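Universal stress protein (Mycobacterium smegmatis, PDB 5AHW) binds cyclic AMP as a homodimer of the universal stress protein A family, probably in signalling, and carries a Walker A-like ATP-binding motif. Local coordinates at residues V21-A24 with G25-A29; I67-I70 with L71-A74; V100-A103 with D104-K107; P130-V133 with A134-K138. All blocks are in the same frame, centred on the assembly; numbering follows the deposited sequence.

Overall arrangement
Each contact lies along one helix, and interactions 3 and 4 run on through the C-terminal end of theirs. Each helix packs on the parallel sheet of strand order 3-2-1-4-5. They follow one another along the chain: interaction 1 on helix 15-31, interaction 2 on helix 65-80, interaction 3 on helix 95-105 and interaction 4 on helix 129-136. Interactions 1 and 2 touch, with centres about 16 Å apart. Interactions 3 and 4 also touch, at about 13 Å between centres. Interactions 2 and 4 lie farthest apart, about 24 Å between centres. Interactions 1 and 4 reach the second subunit, and Pro130 of interaction 4 lines the cyclic AMP pocket.

Interaction 1 of 4, residues V21-A24 with G25-A29; sequences VDRA and GQIAA
Val21 O accepts the N-H of Gly25 at 2.7 Å, with an N-H...O angle of 159°. Three more bonds of the i+4 to i kind follow, from Gln26 N to Asp22 O, Ile27 N to Arg23 O and Ala28 N to Ala24 O. Together they make regular alpha-helix.

Gln26 lies back along the preceding turn. Its CG stands opposite the carbonyl carbon about CA-CB (chi1 -60°), which brings Gln26 CG to 3.2 Å from Asp22 O. The chain is extended beyond CG and carries the amide to Arg23. There Gln26 OE1 meets the aliphatic CD of Arg23 at 3.5 Å. Bends at chi2 and chi3 fold the Arg23 chain so that NH1 also passes the amide, with Arg23 NH1 3.7 Å from Gln26 OE1. The guanidinium and amide planes are 30° apart. The guanidinium has a stronger partner, since Arg23 NE forms a salt bridge with Asp140 of the second subunit.

This helix is the crossover of the beta-alpha-beta unit formed by strand 6-10, helix 15-31 and strand 34-41, within the Rossmann-like fold of the family. Val21 and Ala24 press on Val9, and Ala24 and Ala28 press on Leu35. Asp22 makes a salt bridge through OD1 to Arg77.

Ile27 sits over the previous turn. Ile27 CG1 is 3.6 Å from Arg23 O, and Ile27 CD1 is 3.8 Å from the same oxygen. The side chain also packs on Leu142 and on Tyr4 of the second subunit. Ala28 CB rests 3.5 Å from Ala24 O.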
# COMPACT_ATOMS: atom_id res chain seq x y z
N VAL B 21 -5.22 -9.07 -6.01
CA VAL B 21 -5.12 -10.35 -5.33
C VAL B 21 -3.73 -11.06 -5.50
O VAL B 21 -3.15 -11.56 -4.51
CB VAL B 21 -6.26 -11.28 -5.80
CG1 VAL B 21 -6.15 -12.66 -5.18
CG2 VAL B 21 -7.61 -10.71 -5.39
N ASP B 22 -3.21 -11.12 -6.74
CA ASP B 22 -1.87 -11.65 -6.97
C ASP B 22 -0.93 -11.01 -5.96
O ASP B 22 -0.24 -11.74 -5.24
CB ASP B 22 -1.32 -11.34 -8.34
CG ASP B 22 -2.02 -12.06 -9.39
OD1 ASP B 22 -2.74 -13.01 -9.06
OD2 ASP B 22 -1.93 -11.64 -10.58
N ARG B 23 -0.92 -9.67 -5.88
CA ARG B 23 0.00 -8.97 -5.01
C ARG B 23 -0.27 -9.25 -3.53
O ARG B 23 0.66 -9.49 -2.76
CB ARG B 23 0.03 -7.50 -5.29
CG ARG B 23 1.30 -6.82 -4.86
CD ARG B 23 2.48 -7.23 -5.77
NE ARG B 23 2.56 -6.34 -6.96
CZ ARG B 23 3.58 -6.34 -7.81
NH1 ARG B 23 4.57 -7.23 -7.67
NH2 ARG B 23 3.61 -5.47 -8.83
N ALA B 24 -1.54 -9.22 -3.11
CA ALA B 24 -1.79 -9.53 -1.73
C ALA B 24 -1.35 -10.93 -1.42
O ALA B 24 -0.88 -11.16 -0.37
CB ALA B 24 -3.25 -9.36 -1.38
N GLY B 25 -1.51 -11.86 -2.35
CA GLY B 25 -1.09 -13.24 -2.16
C GLY B 25 0.42 -13.43 -1.98
O GLY B 25 0.86 -14.24 -1.15
N GLN B 26 1.18 -12.64 -2.73
CA GLN B 26 2.64 -12.61 -2.61
C GLN B 26 3.01 -12.04 -1.26
O GLN B 26 3.85 -12.59 -0.56
CB GLN B 26 3.26 -11.79 -3.78
CG GLN B 26 2.91 -12.43 -5.13
CD GLN B 26 3.40 -11.74 -6.43
OE1 GLN B 26 3.13 -10.55 -6.73
NE2 GLN B 26 4.09 -12.54 -7.25
N ILE B 27 2.38 -10.94 -0.86
CA ILE B 27 2.77 -10.30 0.41
C ILE B 27 2.42 -11.19 1.58
O ILE B 27 3.21 -11.35 2.52
CB ILE B 27 2.15 -8.93 0.57
CG1 ILE B 27 2.90 -8.01 -0.34
CG2 ILE B 27 2.28 -8.39 1.98
CD1 ILE B 27 2.15 -6.73 -0.55
N ALA B 28 1.27 -11.83 1.50
CA ALA B 28 0.92 -12.77 2.55
C ALA B 28 1.93 -13.93 2.62
O ALA B 28 2.35 -14.31 3.71
CB ALA B 28 -0.45 -13.33 2.32
N ALA B 29 2.27 -14.53 1.47
CA ALA B 29 3.13 -15.68 1.52
C ALA B 29 4.45 -15.26 2.16
O ALA B 29 5.01 -16.01 2.97
CB ALA B 29 3.32 -16.28 0.17

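Interaction 2 of 4, residues I67-I70 with L71-A74; sequences IYAI and LREA
Ile67 and Leu71 meet one turn apart on helix 65-80, which packs on strands 34-41 and 86-92 of the parallel Rossmann-like sheet. Their side chains lie side by side and point the same way, with Ile67 CG2 4.2 Å from Leu71 CD1. Leu71 is buried. It reaches Thr39, Glu88 and Pro90 and so bridges the two strands. Ile67 packs on Tyr41, and Ile70 packs on Thr39 and Thr11. Ala74 CB lies 3.4 Å from Ile70 O, and that methyl also meets Leu18 and Val21 of helix 15-31.

The backbone bonds are those of regular alpha-helix. Leu71, Arg72, Glu73 and Ala74 give their N-H groups to the carbonyls of Ile67, Tyr68, Ala69 and Ile70. The bond from Glu73 N to Ala69 O measures 3.1 Å and is nearly straight at 175°.

Arg72 makes the polar side-chain contact. Its CG takes the place between the backbone N and the carbonyl carbon (chi1 51°), which turns the chain back over the preceding turn. Arg72 CG then comes within 3.2 Å of Tyr68 O and 3.3 Å of Ala69 O. The chain stays extended as far as NE and lays the guanidinium flat over the backbone. Tyr68 O and Ala69 CA lie under the same face of that group, both displaced toward its rim. Tyr68 O is 3.3 Å from Arg72 NH1, but the angle is too poor for a hydrogen bond. Beside it, Arg72 NH1 rests 3.7 Å from Tyr68 CB. Arg72 NH2 lies 4.1 Å from Ala69 CB.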
# COMPACT_ATOMS: atom_id res chain seq x y z
N ILE B 67 -20.76 -14.49 -7.17
CA ILE B 67 -19.87 -14.03 -6.10
C ILE B 67 -18.95 -15.15 -5.71
O ILE B 67 -17.77 -14.93 -5.52
CB ILE B 67 -20.59 -13.47 -4.85
CG1 ILE B 67 -21.53 -12.34 -5.22
CG2 ILE B 67 -19.60 -12.91 -3.82
CD1 ILE B 67 -20.90 -11.24 -6.02
N TYR B 68 -19.44 -16.36 -5.66
CA TYR B 68 -18.55 -17.48 -5.31
C TYR B 68 -17.62 -17.84 -6.48
O TYR B 68 -16.52 -18.32 -6.29
CB TYR B 68 -19.31 -18.69 -4.76
CG TYR B 68 -19.87 -18.46 -3.32
CD1 TYR B 68 -20.89 -17.55 -3.10
CD2 TYR B 68 -19.37 -19.15 -2.22
CE1 TYR B 68 -21.39 -17.30 -1.84
CE2 TYR B 68 -19.86 -18.92 -0.95
CZ TYR B 68 -20.88 -17.99 -0.75
OH TYR B 68 -21.46 -17.73 0.51
N ALA B 69 -18.04 -17.60 -7.71
CA ALA B 69 -17.10 -17.79 -8.83
C ALA B 69 -15.88 -16.83 -8.72
O ALA B 69 -14.74 -17.23 -8.83
CB ALA B 69 -17.81 -17.63 -10.17
N ILE B 70 -16.17 -15.57 -8.42
CA ILE B 70 -15.15 -14.56 -8.12
C ILE B 70 -14.26 -15.00 -6.97
O ILE B 70 -13.03 -14.84 -7.03
CB ILE B 70 -15.80 -13.20 -7.73
CG1 ILE B 70 -16.46 -12.62 -8.95
CG2 ILE B 70 -14.80 -12.22 -7.14
CD1 ILE B 70 -17.46 -11.48 -8.69
N LEU B 71 -14.84 -15.50 -5.88
CA LEU B 71 -13.99 -15.89 -4.76
C LEU B 71 -13.10 -17.08 -5.11
O LEU B 71 -11.96 -17.04 -4.75
CB LEU B 71 -14.78 -16.12 -3.46
CG LEU B 71 -15.26 -14.75 -2.95
CD1 LEU B 71 -16.42 -14.93 -2.00
CD2 LEU B 71 -14.14 -13.94 -2.30
N ARG B 72 -13.61 -18.13 -5.78
CA ARG B 72 -12.72 -19.25 -6.13
C ARG B 72 -11.60 -18.85 -7.10
O ARG B 72 -10.44 -19.22 -6.92
CB ARG B 72 -13.45 -20.52 -6.60
CG ARG B 72 -14.49 -20.35 -7.69
CD ARG B 72 -15.16 -21.68 -8.08
NE ARG B 72 -16.55 -21.50 -8.58
CZ ARG B 72 -17.64 -21.41 -7.81
NH1 ARG B 72 -17.58 -21.49 -6.47
NH2 ARG B 72 -18.83 -21.23 -8.39
N GLU B 73 -11.89 -18.07 -8.13
CA GLU B 73 -10.82 -17.62 -8.99
C GLU B 73 -9.82 -16.78 -8.20
O GLU B 73 -8.62 -17.00 -8.32
CB GLU B 73 -11.34 -16.91 -10.22
CG GLU B 73 -10.25 -16.37 -11.16
CD GLU B 73 -9.45 -17.45 -11.91
OE1 GLU B 73 -9.86 -18.65 -11.97
OE2 GLU B 73 -8.38 -17.06 -12.47
N ALA B 74 -10.28 -15.87 -7.35
CA ALA B 74 -9.33 -15.09 -6.57
C ALA B 74 -8.46 -15.99 -5.72
O ALA B 74 -7.27 -15.74 -5.54
CB ALA B 74 -10.01 -14.05 -5.70

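Interaction 3 of 4, residues V100-A103 with D104-K107; sequences VELA and DEVK
Ala103 O and Lys107 N lie 3.0 Å apart, at an angle too poor for a hydrogen bond, where helix 95-105 ends in a Schellman motif. Lys107 has positive phi and is the C-prime residue. Ala108 N turns back to Ala103 O, and Lys107 N makes a weak bond of 3.4 Å to Asp104 O.

Before this end the helix is regular. Asp104 N bonds to Val100 O with an N-H...O angle of 174°. Glu105 N and Val106 N bond to the carbonyls of Glu101 and Leu102.

The helix packs on strands 6-10, 34-41 and 86-92 of the parallel sheet in this Rossmann-like fold. Leu102 CD1 meets Val106 CG1 at 3.7 Å, and their side chains cross at a slant. Both residues reach Ile36 and Val8. Val106 CG2 occupies the position between its backbone N and carbonyl carbon, 3.4 Å from Leu102 O.

Glu105 flanks the same leucine. Its chain bends at chi2 and brings Glu105 OE1 to 3.9 Å from Leu102 CD1. OE1 also has a long, weak ion pair with Arg89. Asp104 CB rests 3.6 Å from Glu101 O.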
# COMPACT_ATOMS: atom_id res chain seq x y z
N VAL B 100 -13.52 -1.82 4.91
CA VAL B 100 -13.09 -1.17 6.16
C VAL B 100 -13.62 -1.84 7.37
O VAL B 100 -12.90 -2.10 8.35
CB VAL B 100 -13.43 0.30 6.16
CG1 VAL B 100 -12.99 0.92 7.46
CG2 VAL B 100 -12.67 0.97 5.00
N GLU B 101 -14.88 -2.18 7.33
CA GLU B 101 -15.42 -2.89 8.49
C GLU B 101 -14.79 -4.25 8.70
O GLU B 101 -14.56 -4.65 9.83
CB GLU B 101 -16.94 -3.01 8.41
CG GLU B 101 -17.60 -1.64 8.43
CD GLU B 101 -19.11 -1.66 8.20
OE1 GLU B 101 -19.75 -2.76 8.17
OE2 GLU B 101 -19.62 -0.51 8.00
N LEU B 102 -14.55 -4.98 7.61
CA LEU B 102 -13.99 -6.31 7.72
C LEU B 102 -12.63 -6.22 8.35
O LEU B 102 -12.24 -6.99 9.18
CB LEU B 102 -13.93 -7.02 6.36
CG LEU B 102 -13.11 -8.30 6.24
CD1 LEU B 102 -13.65 -9.36 7.20
CD2 LEU B 102 -13.17 -8.81 4.84
N ALA B 103 -11.91 -5.21 7.96
CA ALA B 103 -10.56 -5.02 8.42
C ALA B 103 -10.48 -4.71 9.92
O ALA B 103 -9.60 -5.28 10.62
CB ALA B 103 -9.90 -3.94 7.58
N ASP B 104 -11.37 -3.83 10.42
CA ASP B 104 -11.55 -3.65 11.84
C ASP B 104 -11.90 -4.94 12.58
O ASP B 104 -11.36 -5.20 13.68
CB ASP B 104 -12.66 -2.65 12.15
CG ASP B 104 -12.23 -1.23 11.90
OD1 ASP B 104 -11.05 -1.01 11.61
OD2 ASP B 104 -13.10 -0.33 12.02
N GLU B 105 -12.83 -5.70 12.01
CA GLU B 105 -13.36 -6.94 12.64
C GLU B 105 -12.24 -7.95 12.78
O GLU B 105 -12.14 -8.55 13.80
CB GLU B 105 -14.53 -7.54 11.79
CG GLU B 105 -15.19 -8.83 12.29
CD GLU B 105 -15.51 -9.86 11.18
OE1 GLU B 105 -16.19 -9.49 10.18
OE2 GLU B 105 -15.10 -11.06 11.31
N VAL B 106 -11.39 -8.15 11.77
CA VAL B 106 -10.37 -9.19 11.85
C VAL B 106 -9.02 -8.66 12.30
O VAL B 106 -8.02 -9.38 12.33
CB VAL B 106 -10.30 -10.00 10.56
CG1 VAL B 106 -11.71 -10.45 10.21
CG2 VAL B 106 -9.62 -9.20 9.42
N LYS B 107 -8.99 -7.40 12.71
CA LYS B 107 -7.77 -6.77 13.18
C LYS B 107 -6.69 -6.86 12.11
O LYS B 107 -5.55 -7.25 12.36
CB LYS B 107 -7.36 -7.37 14.51
CG LYS B 107 -8.40 -7.03 15.59
CD LYS B 107 -8.11 -7.64 16.98
CE LYS B 107 -9.40 -7.65 17.83
NZ LYS B 107 -9.51 -8.89 18.68

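Interaction 4 of 4, residues P130-V133 with A134-K138; sequences PANV and ARRSK. With SO4 (sulfate ion), chain L.
Ala134 N bonds to Pro130 O, one turn earlier in helix 129-136, and Ala134 CB lies 3.4 Å from that oxygen. This helix flanks strand 110-114 of the Rossmann-like fold, and Pro130 touches the bound cyclic AMP. The Ala134 methyl also meets Leu118 of the second subunit.

Arg135 bends at chi3 (-76°) and brings its guanidinium back over the preceding turn. Ala131 O lies 3.8 Å above the plane, over its centre. Arg135 NH2 is 2.7 Å from Asn132 OD1, and the amide and guanidinium planes are 57° apart. Arg135 NE donates to sulfate O2 at 3.1 Å, in the guanidinium plane.

Arg136 is extended from CG to NE and presents the edge of its guanidinium to the same sulfate. Arg136 NE donates to sulfate O1 and Arg136 NH2 to sulfate O4, each at 2.8 Å. The two arginines thus hold the anion, probably from the crystallisation liquor, with three bonds. The Asn132 amide runs alongside Arg136, with ND2 over one guanidinium face. Arg136 N bonds to Asn132 O and, weakly, to Val133 O.

Ser137 is the first residue to leave helical geometry. Ser137 N still bonds to Val133 O at 2.9 Å. Its OG accepts the N-H of Thr139, and Ser137 CB sits 3.1 Å from Val133 O.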
# COMPACT_ATOMS: atom_id res chain seq x y z
N PRO B 130 -10.78 2.81 -3.96
CA PRO B 130 -9.48 2.95 -3.31
C PRO B 130 -9.28 4.23 -2.51
O PRO B 130 -8.65 4.18 -1.48
CB PRO B 130 -8.48 2.95 -4.48
CG PRO B 130 -9.28 2.91 -5.72
CD PRO B 130 -10.64 2.39 -5.37
N ALA B 131 -9.70 5.39 -3.02
CA ALA B 131 -9.51 6.62 -2.30
C ALA B 131 -10.29 6.61 -0.98
O ALA B 131 -9.80 7.10 0.04
CB ALA B 131 -9.97 7.76 -3.14
N ASN B 132 -11.53 6.09 -0.99
CA ASN B 132 -12.35 6.19 0.20
C ASN B 132 -11.84 5.17 1.22
O ASN B 132 -11.88 5.40 2.42
CB ASN B 132 -13.84 5.93 -0.09
CG ASN B 132 -14.51 6.98 -0.97
OD1 ASN B 132 -13.93 7.92 -1.49
ND2 ASN B 132 -15.83 6.85 -1.05
N VAL B 133 -11.43 4.02 0.74
CA VAL B 133 -10.77 3.06 1.62
C VAL B 133 -9.53 3.65 2.30
O VAL B 133 -9.32 3.52 3.52
CB VAL B 133 -10.41 1.78 0.84
CG1 VAL B 133 -9.48 0.88 1.60
CG2 VAL B 133 -11.65 0.96 0.58
N ALA B 134 -8.71 4.33 1.50
CA ALA B 134 -7.48 4.95 2.03
C ALA B 134 -7.88 5.97 3.05
O ALA B 134 -7.27 6.05 4.12
CB ALA B 134 -6.65 5.60 0.89
N ARG B 135 -8.93 6.77 2.78
CA ARG B 135 -9.20 7.79 3.76
C ARG B 135 -9.79 7.22 5.03
O ARG B 135 -9.61 7.81 6.09
CB ARG B 135 -10.07 8.92 3.24
CG ARG B 135 -9.45 9.85 2.18
CD ARG B 135 -10.33 11.06 1.93
NE ARG B 135 -11.41 10.55 1.13
CZ ARG B 135 -11.37 10.52 -0.21
NH1 ARG B 135 -10.41 11.13 -0.89
NH2 ARG B 135 -12.32 9.95 -0.86
N ARG B 136 -10.49 6.10 4.94
CA ARG B 136 -11.28 5.62 6.08
C ARG B 136 -10.57 4.55 6.91
O ARG B 136 -10.91 4.33 8.04
CB ARG B 136 -12.67 5.17 5.64
CG ARG B 136 -13.56 6.32 5.13
CD ARG B 136 -14.97 5.85 4.76
NE ARG B 136 -15.67 6.83 3.91
CZ ARG B 136 -16.69 6.58 3.14
NH1 ARG B 136 -17.24 5.38 3.15
NH2 ARG B 136 -17.27 7.56 2.43
N SER B 137 -9.58 3.90 6.35
CA SER B 137 -8.90 2.80 7.01
C SER B 137 -8.17 3.23 8.26
O SER B 137 -7.64 4.32 8.35
CB SER B 137 -7.97 2.16 5.97
OG SER B 137 -7.43 0.97 6.49
N LYS B 138 -8.13 2.36 9.24
CA LYS B 138 -7.31 2.57 10.43
C LYS B 138 -6.14 1.61 10.36
O LYS B 138 -5.52 1.41 11.35
CB LYS B 138 -8.13 2.30 11.77
CG LYS B 138 -9.41 3.21 11.90
CD LYS B 138 -10.13 3.22 13.26
CE LYS B 138 -10.39 1.82 13.82
NZ LYS B 138 -11.46 1.80 14.90
S SO4 L . -14.92 10.19 2.94
O1 SO4 L . -15.06 9.56 4.31
O2 SO4 L . -14.02 9.25 2.15
O3 SO4 L . -14.30 11.52 3.14
O4 SO4 L . -16.10 10.04 2.10